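Local coordinates for protein metallo-carboxypeptidase (Pseudomonas aeruginosa, PDB 4A39) that is a zinc-dependent metallocarboxypeptidase of the M14 family, of the cytosolic type, and probably removes residues from the C-terminal ends of peptide chains, at residues H48-F52 with S75-W81; L171-A177 with V266-I272. One frame throughout, in Å; residues are numbered along the deposited sequence.

Contact 1 of 2, residues H48-F52 with S75-W81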
ATOM      1  N   HIS A  48     -13.797  -6.991  -9.020  1.00  7.13           N
ATOM      2  CA  HIS A  48     -13.331  -6.702  -7.665  1.00  8.06           C
ATOM      3  C   HIS A  48     -13.850  -5.433  -7.015  1.00  7.67           C
ATOM      4  O   HIS A  48     -14.103  -4.432  -7.674  1.00  5.46           O
ATOM      5  CB  HIS A  48     -11.803  -6.593  -7.619  1.00  8.83           C
ATOM      6  CG  HIS A  48     -11.082  -7.700  -8.312  1.00  9.32           C
ATOM      7  ND1 HIS A  48     -10.855  -7.704  -9.672  1.00 10.09           N
ATOM      8  CD2 HIS A  48     -10.511  -8.829  -7.830  1.00 11.49           C
ATOM      9  CE1 HIS A  48     -10.175  -8.789  -9.998  1.00 12.17           C
ATOM     10  NE2 HIS A  48      -9.953  -9.487  -8.900  1.00 10.86           N
ATOM     11  N   PHE A  49     -13.984  -5.494  -5.696  1.00  8.20           N
ATOM     12  CA  PHE A  49     -14.355  -4.340  -4.900  1.00  7.13           C
ATOM     13  C   PHE A  49     -14.227  -4.637  -3.421  1.00  5.60           C
ATOM     14  O   PHE A  49     -14.347  -5.786  -2.990  1.00  5.64           O
ATOM     15  CB  PHE A  49     -15.765  -3.806  -5.224  1.00  7.60           C
ATOM     16  CG  PHE A  49     -16.903  -4.681  -4.758  1.00  8.70           C
ATOM     17  CD1 PHE A  49     -17.453  -4.519  -3.488  1.00  7.76           C
ATOM     18  CD2 PHE A  49     -17.485  -5.602  -5.619  1.00  8.60           C
ATOM     19  CE1 PHE A  49     -18.570  -5.255  -3.090  1.00  6.94           C
ATOM     20  CE2 PHE A  49     -18.598  -6.343  -5.233  1.00  8.12           C
ATOM     21  CZ  PHE A  49     -19.146  -6.169  -3.967  1.00  8.01           C
ATOM     22  N   GLN A  50     -13.929  -3.586  -2.666  1.00  6.44           N
ATOM     23  CA  GLN A  50     -13.796  -3.646  -1.214  1.00  5.70           C
ATOM     24  C   GLN A  50     -13.550  -2.219  -0.734  1.00  5.95           C
ATOM     25  O   GLN A  50     -14.156  -1.773   0.236  1.00  4.75           O
ATOM     26  CB  GLN A  50     -12.633  -4.544  -0.788  1.00  4.97           C
ATOM     27  CG  GLN A  50     -12.589  -4.789   0.722  1.00  6.40           C
ATOM     28  CD  GLN A  50     -12.999  -6.201   1.118  1.00  5.43           C
ATOM     29  OE1 GLN A  50     -13.543  -6.958   0.313  1.00  6.80           O
ATOM     30  NE2 GLN A  50     -12.739  -6.557   2.374  1.00  5.91           N
ATOM     31  N   TRP A  51     -12.657  -1.513  -1.425  1.00  4.60           N
ATOM     32  CA  TRP A  51     -12.341  -0.127  -1.092  1.00  4.58           C
ATOM     33  C   TRP A  51     -13.548   0.780  -1.313  1.00  5.20           C
ATOM     34  O   TRP A  51     -14.264   0.644  -2.302  1.00  6.83           O
ATOM     35  CB  TRP A  51     -11.156   0.369  -1.946  1.00  4.76           C
ATOM     36  CG  TRP A  51     -10.974   1.868  -1.928  1.00  5.14           C
ATOM     37  CD1 TRP A  51     -11.544   2.776  -2.781  1.00  3.29           C
ATOM     38  CD2 TRP A  51     -10.225   2.632  -0.973  1.00  4.59           C
ATOM     39  NE1 TRP A  51     -11.198   4.054  -2.411  1.00  3.53           N
ATOM     40  CE2 TRP A  51     -10.391   3.996  -1.303  1.00  4.35           C
ATOM     41  CE3 TRP A  51      -9.433   2.297   0.136  1.00  5.30           C
ATOM     42  CZ2 TRP A  51      -9.793   5.026  -0.565  1.00  2.58           C
ATOM     43  CZ3 TRP A  51      -8.838   3.323   0.872  1.00  3.89           C
ATOM     44  CH2 TRP A  51      -9.024   4.671   0.515  1.00  4.94           C
ATOM     45  N   PHE A  52     -13.783   1.683  -0.366  1.00  5.45           N
ATOM     46  CA  PHE A  52     -14.875   2.644  -0.465  1.00  4.71           C
ATOM     47  C   PHE A  52     -14.352   3.966   0.075  1.00  4.15           C
ATOM     48  O   PHE A  52     -13.411   3.989   0.867  1.00  4.46           O
ATOM     49  CB  PHE A  52     -16.106   2.173   0.334  1.00  5.96           C
ATOM     50  CG  PHE A  52     -15.866   2.021   1.814  1.00  5.24           C
ATOM     51  CD1 PHE A  52     -16.004   3.105   2.676  1.00  4.67           C
ATOM     52  CD2 PHE A  52     -15.523   0.782   2.345  1.00  6.11           C
ATOM     53  CE1 PHE A  52     -15.805   2.955   4.051  1.00  6.42           C
ATOM     54  CE2 PHE A  52     -15.321   0.616   3.713  1.00  5.48           C
ATOM     55  CZ  PHE A  52     -15.462   1.709   4.571  1.00  5.24           C
ATOM     56  N   SER A  75     -18.102  -8.634  -1.771  1.00  7.18           N
ATOM     57  CA  SER A  75     -16.790  -8.047  -2.020  1.00  7.24           C
ATOM     58  C   SER A  75     -15.706  -9.096  -2.251  1.00  6.30           C
ATOM     59  O   SER A  75     -15.903 -10.283  -1.991  1.00  7.11           O
ATOM     60  CB  SER A  75     -16.386  -7.133  -0.858  1.00  5.56           C
ATOM     61  OG  SER A  75     -16.114  -7.881   0.314  1.00  5.10           O
ATOM     62  N   ALA A  76     -14.552  -8.642  -2.729  1.00  6.24           N
ATOM     63  CA  ALA A  76     -13.437  -9.538  -3.027  1.00  7.65           C
ATOM     64  C   ALA A  76     -12.951 -10.343  -1.829  1.00  8.20           C
ATOM     65  O   ALA A  76     -12.565 -11.504  -1.971  1.00  9.50           O
ATOM     66  CB  ALA A  76     -12.276  -8.741  -3.619  1.00  8.00           C
ATOM     67  N   TYR A  77     -12.966  -9.722  -0.653  1.00  7.66           N
ATOM     68  CA  TYR A  77     -12.508 -10.375   0.566  1.00 10.03           C
ATOM     69  C   TYR A  77     -13.535 -10.139   1.667  1.00  9.35           C
ATOM     70  O   TYR A  77     -13.246  -9.518   2.693  1.00  9.02           O
ATOM     71  CB  TYR A  77     -11.139  -9.806   0.952  1.00 11.34           C
ATOM     72  CG  TYR A  77     -10.164  -9.838  -0.206  1.00 12.05           C
ATOM     73  CD1 TYR A  77      -9.701 -11.050  -0.716  1.00 13.20           C
ATOM     74  CD2 TYR A  77      -9.752  -8.662  -0.831  1.00 12.85           C
ATOM     75  CE1 TYR A  77      -8.852 -11.093  -1.828  1.00 14.94           C
ATOM     76  CE2 TYR A  77      -8.905  -8.693  -1.941  1.00 14.39           C
ATOM     77  CZ  TYR A  77      -8.462  -9.913  -2.433  1.00 15.62           C
ATOM     78  OH  TYR A  77      -7.638  -9.957  -3.539  1.00 19.13           O
ATOM     79  N   SER A  78     -14.738 -10.656   1.438  1.00  9.94           N
ATOM     80  CA  SER A  78     -15.845 -10.493   2.368  1.00  9.77           C
ATOM     81  C   SER A  78     -15.624 -11.068   3.760  1.00 10.45           C
ATOM     82  O   SER A  78     -16.243 -10.610   4.720  1.00 11.17           O
ATOM     83  CB  SER A  78     -17.129 -11.080   1.767  1.00 11.63           C
ATOM     84  OG  SER A  78     -17.003 -12.465   1.501  1.00 13.98           O
ATOM     85  N   HIS A  79     -14.752 -12.063   3.886  1.00  9.54           N
ATOM     86  CA  HIS A  79     -14.506 -12.633   5.206  1.00 10.44           C
ATOM     87  C   HIS A  79     -13.664 -11.678   6.047  1.00  9.44           C
ATOM     88  O   HIS A  79     -13.591 -11.814   7.267  1.00 12.29           O
ATOM     89  CB  HIS A  79     -13.806 -13.993   5.096  1.00 11.59           C
ATOM     90  CG  HIS A  79     -13.566 -14.655   6.420  1.00 15.81           C
ATOM     91  ND1 HIS A  79     -12.587 -14.235   7.296  1.00 17.63           N
ATOM     92  CD2 HIS A  79     -14.205 -15.680   7.033  1.00 17.22           C
ATOM     93  CE1 HIS A  79     -12.634 -14.972   8.392  1.00 17.92           C
ATOM     94  NE2 HIS A  79     -13.606 -15.856   8.258  1.00 19.11           N
ATOM     95  N   ALA A  80     -13.052 -10.691   5.399  1.00  6.97           N
ATOM     96  CA  ALA A  80     -12.208  -9.734   6.111  1.00  7.26           C
ATOM     97  C   ALA A  80     -12.978  -8.610   6.795  1.00  7.18           C
ATOM     98  O   ALA A  80     -12.378  -7.783   7.485  1.00  9.75           O
ATOM     99  CB  ALA A  80     -11.176  -9.140   5.157  1.00  5.30           C
ATOM    100  N   TRP A  81     -14.296  -8.566   6.615  1.00  7.39           N
ATOM    101  CA  TRP A  81     -15.090  -7.503   7.236  1.00  6.78           C
ATOM    102  C   TRP A  81     -15.240  -7.697   8.737  1.00  6.59           C
ATOM    103  O   TRP A  81     -15.415  -6.730   9.479  1.00  6.50           O
ATOM    104  CB  TRP A  81     -16.480  -7.411   6.599  1.00  5.69           C
ATOM    105  CG  TRP A  81     -16.482  -6.954   5.165  1.00  5.78           C
ATOM    106  CD1 TRP A  81     -16.953  -7.648   4.086  1.00  6.71           C
ATOM    107  CD2 TRP A  81     -16.016  -5.692   4.659  1.00  5.73           C
ATOM    108  NE1 TRP A  81     -16.811  -6.900   2.940  1.00  5.33           N
ATOM    109  CE2 TRP A  81     -16.240  -5.697   3.260  1.00  4.79           C
ATOM    110  CE3 TRP A  81     -15.433  -4.561   5.247  1.00  5.73           C
ATOM    111  CZ2 TRP A  81     -15.901  -4.611   2.440  1.00  6.01           C
ATOM    112  CZ3 TRP A  81     -15.095  -3.480   4.430  1.00  3.83           C
ATOM    113  CH2 TRP A  81     -15.331  -3.517   3.040  1.00  4.88           C
TER
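The side-chain amide of Gln50 is held at both ends by the backbone of Tyr77: Gln50 OE1 accepts from Tyr77 N at 3.0 Å, and Gln50 NE2 donates to Tyr77 O, also at 3.0 Å. With CG anti to the backbone N (chi1 -172°) and a bend at chi2, the Gln50 chain brings its carboxamide alongside the Tyr77 backbone. Neither bond follows a lone pair: Tyr77 N lies above the carbonyl plane of Gln50, while Gln50 NE2 stands 57° out of the plane of the Tyr77 carbonyl, whose other face receives Ala80 N. The flat amide also stacks on the Trp81 indole, planes 9° apart, with Gln50 CD 3.6 Å from Trp81 CZ2. Ser75 OG sits 2.7 Å from Gln50 OE1 and accepts from Trp81 NE1; Ala72 O competes for the hydroxyl proton and also receives Trp81 NE1. Both segments are loops of the N-terminal domain that distinguishes cytosolic carboxypeptidases: segment 48-52 leads into strand 53-57, and the loop 75-81 contains a 3-10 turn at 78-80. Beside the amide, Ala76 N donates to Phe49 O at 2.9 Å in a nearly straight bond, and Ser75 CA makes a CH-pi contact over one face of the Phe49 ring, 3.7 Å from its centroid. Further out, Tyr122 OH bonds Gln50 NE2 and its ring meets that of Trp81. The Tyr77 side chain, about 5 Å from the bound inhibitor and 7 Å from the zinc ion, touches Arg231 of the ligand pocket.

Contact 2 of 2, residues L171-A177 with V266-I272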
ATOM      1  N   LEU A 171      25.288  -1.252  -4.821  1.00 13.87           N
ATOM      2  CA  LEU A 171      24.032  -1.965  -4.607  1.00 11.48           C
ATOM      3  C   LEU A 171      22.822  -1.158  -5.063  1.00  9.40           C
ATOM      4  O   LEU A 171      22.817   0.067  -4.972  1.00  9.65           O
ATOM      5  CB  LEU A 171      23.881  -2.329  -3.125  1.00 10.90           C
ATOM      6  CG  LEU A 171      24.957  -3.258  -2.552  1.00 11.48           C
ATOM      7  CD1 LEU A 171      24.716  -3.475  -1.071  1.00 15.10           C
ATOM      8  CD2 LEU A 171      24.943  -4.586  -3.296  1.00 12.49           C
ATOM      9  N   LYS A 172      21.804  -1.855  -5.562  1.00  9.32           N
ATOM     10  CA  LYS A 172      20.570  -1.220  -6.026  1.00  8.72           C
ATOM     11  C   LYS A 172      19.415  -1.781  -5.212  1.00  7.52           C
ATOM     12  O   LYS A 172      19.058  -2.949  -5.360  1.00  7.36           O
ATOM     13  CB  LYS A 172      20.323  -1.518  -7.509  1.00 10.17           C
ATOM     14  CG  LYS A 172      21.385  -0.983  -8.450  1.00 14.37           C
ATOM     15  CD  LYS A 172      22.701  -1.711  -8.286  1.00 17.10           C
ATOM     16  CE  LYS A 172      22.673  -3.077  -8.943  1.00 17.22           C
ATOM     17  NZ  LYS A 172      24.016  -3.720  -8.843  1.00 19.94           N
ATOM     18  N   LEU A 173      18.835  -0.949  -4.351  1.00  7.79           N
ATOM     19  CA  LEU A 173      17.730  -1.386  -3.501  1.00  7.44           C
ATOM     20  C   LEU A 173      16.409  -0.834  -4.030  1.00  7.89           C
ATOM     21  O   LEU A 173      16.181   0.379  -4.013  1.00  7.13           O
ATOM     22  CB  LEU A 173      17.963  -0.909  -2.067  1.00  9.05           C
ATOM     23  CG  LEU A 173      19.379  -1.087  -1.511  1.00  9.89           C
ATOM     24  CD1 LEU A 173      19.370  -0.697  -0.045  1.00  8.88           C
ATOM     25  CD2 LEU A 173      19.861  -2.520  -1.680  1.00 10.47           C
ATOM     26  N   TRP A 174      15.544  -1.735  -4.488  1.00  7.00           N
ATOM     27  CA  TRP A 174      14.256  -1.353  -5.049  1.00  6.71           C
ATOM     28  C   TRP A 174      13.058  -1.490  -4.124  1.00  4.93           C
ATOM     29  O   TRP A 174      12.887  -2.505  -3.438  1.00  5.00           O
ATOM     30  CB  TRP A 174      13.970  -2.174  -6.307  1.00  5.98           C
ATOM     31  CG  TRP A 174      14.883  -1.901  -7.457  1.00  6.87           C
ATOM     32  CD1 TRP A 174      16.218  -2.188  -7.543  1.00  8.76           C
ATOM     33  CD2 TRP A 174      14.517  -1.308  -8.706  1.00  6.48           C
ATOM     34  NE1 TRP A 174      16.704  -1.810  -8.776  1.00  7.72           N
ATOM     35  CE2 TRP A 174      15.680  -1.269  -9.509  1.00  7.73           C
ATOM     36  CE3 TRP A 174      13.315  -0.806  -9.226  1.00  6.64           C
ATOM     37  CZ2 TRP A 174      15.676  -0.748 -10.808  1.00  9.37           C
ATOM     38  CZ3 TRP A 174      13.310  -0.286 -10.519  1.00  7.60           C
ATOM     39  CH2 TRP A 174      14.486  -0.263 -11.295  1.00  8.66           C
ATOM     40  N   VAL A 175      12.216  -0.463  -4.141  1.00  4.86           N
ATOM     41  CA  VAL A 175      10.989  -0.454  -3.354  1.00  4.29           C
ATOM     42  C   VAL A 175       9.880   0.146  -4.214  1.00  4.60           C
ATOM     43  O   VAL A 175       9.994   1.295  -4.653  1.00  5.85           O
ATOM     44  CB  VAL A 175      11.131   0.410  -2.088  1.00  6.45           C
ATOM     45  CG1 VAL A 175       9.857   0.323  -1.260  1.00  7.03           C
ATOM     46  CG2 VAL A 175      12.325  -0.060  -1.276  1.00  5.63           C
ATOM     47  N   ILE A 176       8.837  -0.639  -4.479  1.00  4.25           N
ATOM     48  CA  ILE A 176       7.702  -0.157  -5.264  1.00  4.73           C
ATOM     49  C   ILE A 176       6.436  -0.305  -4.423  1.00  5.63           C
ATOM     50  O   ILE A 176       6.348  -1.189  -3.559  1.00  4.56           O
ATOM     51  CB  ILE A 176       7.551  -0.919  -6.609  1.00  5.39           C
ATOM     52  CG1 ILE A 176       7.108  -2.360  -6.367  1.00  6.10           C
ATOM     53  CG2 ILE A 176       8.877  -0.887  -7.370  1.00  5.81           C
ATOM     54  CD1 ILE A 176       6.836  -3.120  -7.645  1.00 11.35           C
ATOM     55  N   ALA A 177       5.453   0.550  -4.677  1.00  2.75           N
ATOM     56  CA  ALA A 177       4.239   0.523  -3.871  1.00  3.03           C
ATOM     57  C   ALA A 177       2.909   0.659  -4.594  1.00  3.81           C
ATOM     58  O   ALA A 177       2.819   1.207  -5.692  1.00  3.83           O
ATOM     59  CB  ALA A 177       4.330   1.611  -2.805  1.00  1.64           C
ATOM     60  N   VAL A 266      19.221  -5.342  -9.775  1.00  7.92           N
ATOM     61  CA  VAL A 266      18.486  -5.364  -8.514  1.00  6.89           C
ATOM     62  C   VAL A 266      19.202  -6.200  -7.449  1.00  6.38           C
ATOM     63  O   VAL A 266      19.566  -7.347  -7.698  1.00  7.78           O
ATOM     64  CB  VAL A 266      17.068  -5.966  -8.717  1.00  6.55           C
ATOM     65  CG1 VAL A 266      16.295  -5.939  -7.406  1.00  7.43           C
ATOM     66  CG2 VAL A 266      16.317  -5.199  -9.803  1.00  7.44           C
ATOM     67  N   ASP A 267      19.386  -5.627  -6.258  1.00  6.11           N
ATOM     68  CA  ASP A 267      20.043  -6.339  -5.162  1.00  5.10           C
ATOM     69  C   ASP A 267      19.134  -6.482  -3.938  1.00  6.02           C
ATOM     70  O   ASP A 267      19.506  -7.093  -2.937  1.00  6.65           O
ATOM     71  CB  ASP A 267      21.346  -5.628  -4.780  1.00  5.83           C
ATOM     72  CG  ASP A 267      22.315  -5.537  -5.947  1.00  6.80           C
ATOM     73  OD1 ASP A 267      22.688  -6.600  -6.492  1.00  8.54           O
ATOM     74  OD2 ASP A 267      22.696  -4.409  -6.321  1.00  7.23           O
ATOM     75  N   LEU A 268      17.935  -5.920  -4.037  1.00  6.11           N
ATOM     76  CA  LEU A 268      16.939  -5.977  -2.972  1.00  7.85           C
ATOM     77  C   LEU A 268      15.628  -5.507  -3.571  1.00  7.29           C
ATOM     78  O   LEU A 268      15.612  -4.560  -4.360  1.00  6.30           O
ATOM     79  CB  LEU A 268      17.305  -5.044  -1.815  1.00  8.88           C
ATOM     80  CG  LEU A 268      16.194  -4.925  -0.763  1.00 12.25           C
ATOM     81  CD1 LEU A 268      16.307  -6.072   0.226  1.00 10.54           C
ATOM     82  CD2 LEU A 268      16.294  -3.596  -0.046  1.00 15.00           C
ATOM     83  N   PHE A 269      14.531  -6.161  -3.206  1.00  5.67           N
ATOM     84  CA  PHE A 269      13.231  -5.766  -3.730  1.00  5.21           C
ATOM     85  C   PHE A 269      12.127  -5.880  -2.693  1.00  5.45           C
ATOM     86  O   PHE A 269      11.904  -6.950  -2.130  1.00  7.53           O
ATOM     87  CB  PHE A 269      12.853  -6.623  -4.939  1.00  3.83           C
ATOM     88  CG  PHE A 269      11.497  -6.301  -5.506  1.00  4.59           C
ATOM     89  CD1 PHE A 269      11.249  -5.059  -6.092  1.00  6.84           C
ATOM     90  CD2 PHE A 269      10.465  -7.228  -5.438  1.00  4.60           C
ATOM     91  CE1 PHE A 269       9.987  -4.751  -6.600  1.00  5.52           C
ATOM     92  CE2 PHE A 269       9.198  -6.931  -5.944  1.00  4.48           C
ATOM     93  CZ  PHE A 269       8.958  -5.693  -6.526  1.00  4.35           C
ATOM     94  N   LEU A 270      11.441  -4.769  -2.447  1.00  4.59           N
ATOM     95  CA  LEU A 270      10.332  -4.754  -1.501  1.00  4.13           C
ATOM     96  C   LEU A 270       9.098  -4.254  -2.250  1.00  4.56           C
ATOM     97  O   LEU A 270       9.123  -3.173  -2.843  1.00  4.17           O
ATOM     98  CB  LEU A 270      10.638  -3.828  -0.319  1.00  4.17           C
ATOM     99  CG  LEU A 270      11.860  -4.178   0.537  1.00  7.09           C
ATOM    100  CD1 LEU A 270      12.007  -3.160   1.659  1.00  9.68           C
ATOM    101  CD2 LEU A 270      11.702  -5.580   1.113  1.00  7.84           C
ATOM    102  N   ASP A 271       8.036  -5.054  -2.226  1.00  2.89           N
ATOM    103  CA  ASP A 271       6.773  -4.735  -2.894  1.00  3.81           C
ATOM    104  C   ASP A 271       5.790  -4.427  -1.761  1.00  3.35           C
ATOM    105  O   ASP A 271       5.406  -5.315  -1.009  1.00  3.62           O
ATOM    106  CB  ASP A 271       6.345  -5.957  -3.721  1.00  4.67           C
ATOM    107  CG  ASP A 271       5.131  -5.699  -4.590  1.00  3.75           C
ATOM    108  OD1 ASP A 271       4.813  -4.524  -4.876  1.00  5.49           O
ATOM    109  OD2 ASP A 271       4.498  -6.691  -5.003  1.00  3.32           O
ATOM    110  N   ILE A 272       5.395  -3.160  -1.642  1.00  3.16           N
ATOM    111  CA  ILE A 272       4.517  -2.724  -0.556  1.00  4.64           C
ATOM    112  C   ILE A 272       3.023  -2.885  -0.834  1.00  4.10           C
ATOM    113  O   ILE A 272       2.492  -2.308  -1.789  1.00  5.47           O
ATOM    114  CB  ILE A 272       4.809  -1.254  -0.175  1.00  2.39           C
ATOM    115  CG1 ILE A 272       6.325  -1.007  -0.134  1.00  5.17           C
ATOM    116  CG2 ILE A 272       4.207  -0.948   1.195  1.00  4.30           C
ATOM    117  CD1 ILE A 272       7.096  -1.927   0.817  1.00  5.67           C
TER
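Strands 171-177 and 268-272 run parallel, 7° between their directions and 4.7 Å apart, as central neighbours of the mixed sheet of the zinc carboxypeptidase domain. Backbone bonds alternate between Trp174 and Ile176 on one strand and Leu268, Leu270 and Ile272 on the other; that from Ile272 N to Ile176 O is nearly straight at 178°. On the face bearing Trp174, Ile176, Phe269 and Asp271, Val266 CG2 lies over one indole face, 3.8 Å from the five-membered ring's centroid, and Trp174 NE1 bonds Gly265 O. Ile176 CD1 meets the Phe269 ring at its edge, 3.5 Å from CZ; CG1, lodged between backbone N and carbonyl carbon (chi1 69°), extends CD1 that way. The opposite face is aliphatic: Leu173 CD2 packs on Leu268 CB at 3.6 Å and Val175 CG1 on Ile272 CG1, with helix 185-196 covering Val175, Ala177 and Ile272. At the end near Lys172, Asp267 grips that residue's backbone twice: its N donates to Lys172 O, and OD2 accepts from Lys172 N at 2.8 Å through its anti lone pair. OD2 also forms a salt bridge (its hydrogen bond weak) with Lys172 NZ, whose chain folds back at chi2 and chi3 and which also bonds His170 O. Asp267 OD1 pairs with Arg388, so this buried carboxylate is probably ionised. Farther along, Asp271 bonds the zinc ligand His273 through OD2 and Gln179 through OD1, a second-shell carboxylate that would orient and polarise the metal-bound imidazole.

Both contacts are largely buried, yet they belong to different parts of the molecule: 48-52 with 75-81 joins two loops of the N-terminal domain, whereas 171-177 with 266-272 pairs neighbouring strands in the catalytic domain's sheet. Their centres lie 28 Å apart, on opposite sides of the chain's centre, and they share no element. Contact 1 buries 398 Å² and depends on a side-chain amide reading an irregular backbone; contact 2 buries 722 Å², with main-chain bonding in register and hydrocarbon packing, its charged groups at Asp267 and Asp271, toward either end of the paired region. Each nevertheless approaches the zinc site: Tyr77 of contact 1 and Asp271 of contact 2 both come within about 7 Å of the metal.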